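Local coordinates for protein amino acid amide racemase (Ochrobactrum anthropi, PDB 6GIO) that belongs to the class-III aminotransferase family of fold-type I enzymes and binds pyridoxal-5'-phosphate between the two subunits of its dimer, at residues Gly109-Gly112 / Ser113-Asn116. Residues are numbered along the deposited sequence; the frame is centred on the assembly and turned at random.
Sequences GHSG and SDAN. With PLP (pyridoxal-5'-phosphate), chain G.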
ATOM      1  N   GLY C 109      -7.753   0.018   0.334  1.00 17.61           N
ATOM      2  CA  GLY C 109      -6.313   0.240   0.450  1.00 17.17           C
ATOM      3  C   GLY C 109      -5.631  -0.409  -0.717  1.00 17.43           C
ATOM      4  O   GLY C 109      -6.273  -0.654  -1.751  1.00 17.89           O
ATOM      5  N   HIS C 110      -4.338  -0.649  -0.577  1.00 17.23           N
ATOM      6  CA  HIS C 110      -3.543  -1.213  -1.679  1.00 18.86           C
ATOM      7  C   HIS C 110      -3.110  -2.617  -1.506  1.00 19.92           C
ATOM      8  O   HIS C 110      -2.665  -3.232  -2.476  1.00 23.88           O
ATOM      9  CB  HIS C 110      -2.266  -0.430  -1.825  1.00 18.16           C
ATOM     10  CG  HIS C 110      -2.490   1.015  -1.970  1.00 16.23           C
ATOM     11  ND1 HIS C 110      -3.209   1.542  -3.027  1.00 16.56           N
ATOM     12  CD2 HIS C 110      -2.095   2.060  -1.210  1.00 15.64           C
ATOM     13  CE1 HIS C 110      -3.209   2.858  -2.924  1.00 16.54           C
ATOM     14  NE2 HIS C 110      -2.572   3.194  -1.817  1.00 15.88           N
ATOM     15  N   SER C 111      -3.167  -3.129  -0.274  1.00 21.48           N
ATOM     16  CA  SER C 111      -2.549  -4.424   0.037  1.00 22.55           C
ATOM     17  C   SER C 111      -3.247  -5.149   1.184  1.00 22.42           C
ATOM     18  O   SER C 111      -3.970  -4.545   1.951  1.00 21.75           O
ATOM     19  CB  SER C 111      -1.037  -4.289   0.365  1.00 23.09           C
ATOM     20  OG  SER C 111      -0.741  -3.605   1.617  1.00 23.30           O
ATOM     21  N   GLY C 112      -3.024  -6.451   1.285  1.00 22.48           N
ATOM     22  CA  GLY C 112      -3.486  -7.212   2.470  1.00 23.17           C
ATOM     23  C   GLY C 112      -2.907  -6.638   3.761  1.00 21.43           C
ATOM     24  O   GLY C 112      -3.608  -6.496   4.770  1.00 20.91           O
ATOM     25  N   SER C 113      -1.634  -6.258   3.707  1.00 20.75           N
ATOM     26  CA  SER C 113      -0.923  -5.694   4.856  1.00 20.96           C
ATOM     27  C   SER C 113      -1.493  -4.408   5.345  1.00 20.61           C
ATOM     28  O   SER C 113      -1.576  -4.218   6.553  1.00 23.05           O
ATOM     29  CB  SER C 113       0.561  -5.425   4.512  1.00 22.79           C
ATOM     30  OG  SER C 113       1.176  -6.639   4.063  1.00 25.57           O
ATOM     31  N   ASP C 114      -1.834  -3.493   4.448  1.00 19.48           N
ATOM     32  CA  ASP C 114      -2.397  -2.200   4.876  1.00 20.15           C
ATOM     33  C   ASP C 114      -3.882  -2.352   5.357  1.00 20.71           C
ATOM     34  O   ASP C 114      -4.329  -1.641   6.279  1.00 18.64           O
ATOM     35  CB  ASP C 114      -2.130  -1.036   3.867  1.00 21.13           C
ATOM     36  CG  ASP C 114      -2.997  -1.046   2.552  1.00 22.46           C
ATOM     37  OD1 ASP C 114      -4.062  -1.656   2.475  1.00 24.65           O
ATOM     38  OD2 ASP C 114      -2.606  -0.317   1.586  1.00 23.79           O
ATOM     39  N   ALA C 115      -4.571  -3.345   4.795  1.00 19.42           N
ATOM     40  CA  ALA C 115      -5.970  -3.643   5.165  1.00 19.91           C
ATOM     41  C   ALA C 115      -6.045  -4.230   6.549  1.00 20.86           C
ATOM     42  O   ALA C 115      -6.932  -3.848   7.359  1.00 20.92           O
ATOM     43  CB  ALA C 115      -6.613  -4.558   4.134  1.00 19.43           C
ATOM     44  N   ASN C 116      -5.132  -5.139   6.864  1.00 19.71           N
ATOM     45  CA  ASN C 116      -5.096  -5.669   8.223  1.00 22.00           C
ATOM     46  C   ASN C 116      -4.540  -4.648   9.243  1.00 21.90           C
ATOM     47  O   ASN C 116      -4.921  -4.663  10.429  1.00 21.07           O
ATOM     48  CB  ASN C 116      -4.309  -6.998   8.315  1.00 22.80           C
ATOM     49  CG  ASN C 116      -5.068  -8.178   7.747  1.00 24.26           C
ATOM     50  OD1 ASN C 116      -4.543  -8.916   6.896  1.00 25.46           O
ATOM     51  ND2 ASN C 116      -6.309  -8.358   8.187  1.00 21.33           N
TER
HETATM   52  N1  PLP G 501      -3.414 -11.798   4.768  1.00 32.40           N
HETATM   53  C2  PLP G 501      -3.308 -12.996   4.142  1.00 35.26           C
HETATM   54  C2A PLP G 501      -4.106 -14.194   4.555  1.00 35.39           C
HETATM   55  C3  PLP G 501      -2.364 -13.177   3.010  1.00 34.50           C
HETATM   56  O3  PLP G 501      -2.265 -14.368   2.407  1.00 35.47           O
HETATM   57  C4  PLP G 501      -1.562 -12.034   2.529  1.00 35.56           C
HETATM   58  C4A PLP G 501      -0.621 -12.203   1.380  1.00 34.77           C
HETATM   59  C5  PLP G 501      -1.769 -10.751   3.289  1.00 34.45           C
HETATM   60  C6  PLP G 501      -2.684 -10.724   4.364  1.00 34.88           C
HETATM   61  C5A PLP G 501      -0.952  -9.522   2.927  1.00 34.56           C
HETATM   62  O4P PLP G 501      -1.037  -9.123   1.553  1.00 34.82           O
HETATM   63  P   PLP G 501       0.092  -8.212   0.885  1.00 32.20           P
HETATM   64  O1P PLP G 501      -0.634  -7.643  -0.294  1.00 34.92           O
HETATM   65  O2P PLP G 501       1.231  -9.136   0.494  1.00 30.35           O
HETATM   66  O3P PLP G 501       0.437  -7.156   1.925  1.00 33.25           O
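Ser111 and Asp114 hydrogen-bond to each other at the start of helix 112-127. Ser111 is the N-cap, and its OG accepts a hydrogen bond from Asp114 N at 3.0 Å. The Asp114 carboxylate accepts in turn from two successive backbone amides. The side chain folds back over its own helix start, CG lying between the backbone N and the carbonyl carbon (chi1 75°). Ser111 N gives a weak bond to Asp114 OD1 at 3.2 Å. This exchange between Ser111 and Asp114 is a capping box, and its return bond is the weak one. In addition, His110 N bonds to Asp114 OD2 at 2.8 Å, through the syn lone pair. The carboxylate is held further by Ser276, which bonds OD1, and weakly by Gln294 of the same chain at OD2. Gly109 CA packs 3.6 Å from Asp114 OD1.

The cap joins strand 104-109 to the helix and forms a phosphate-binding helix N-terminus of the PLP-dependent fold-type I family. Gly112 N bonds to O1P of PLP at 3.1 Å, and Ser113 N to O3P at 2.9 Å. The OG of Ser113 also lies near O3P, but the modelled distance is too short to be reliable. This OG is bonded to Asn142 N as well. The helix dipole would probably favour the negative charge here.

The first turn is closed by Asn116 N to Gly112 O at 2.9 Å and by Ala115 N to Ser111 O at 3.1 Å. The looser part is the weak Ser111 N bond. All eight residues are buried, so no side of this contact opens to solvent. Across the dimer interface, Gln294 of the second subunit bonds to Ser111 OG, and Thr295 of that subunit bonds to the same PLP.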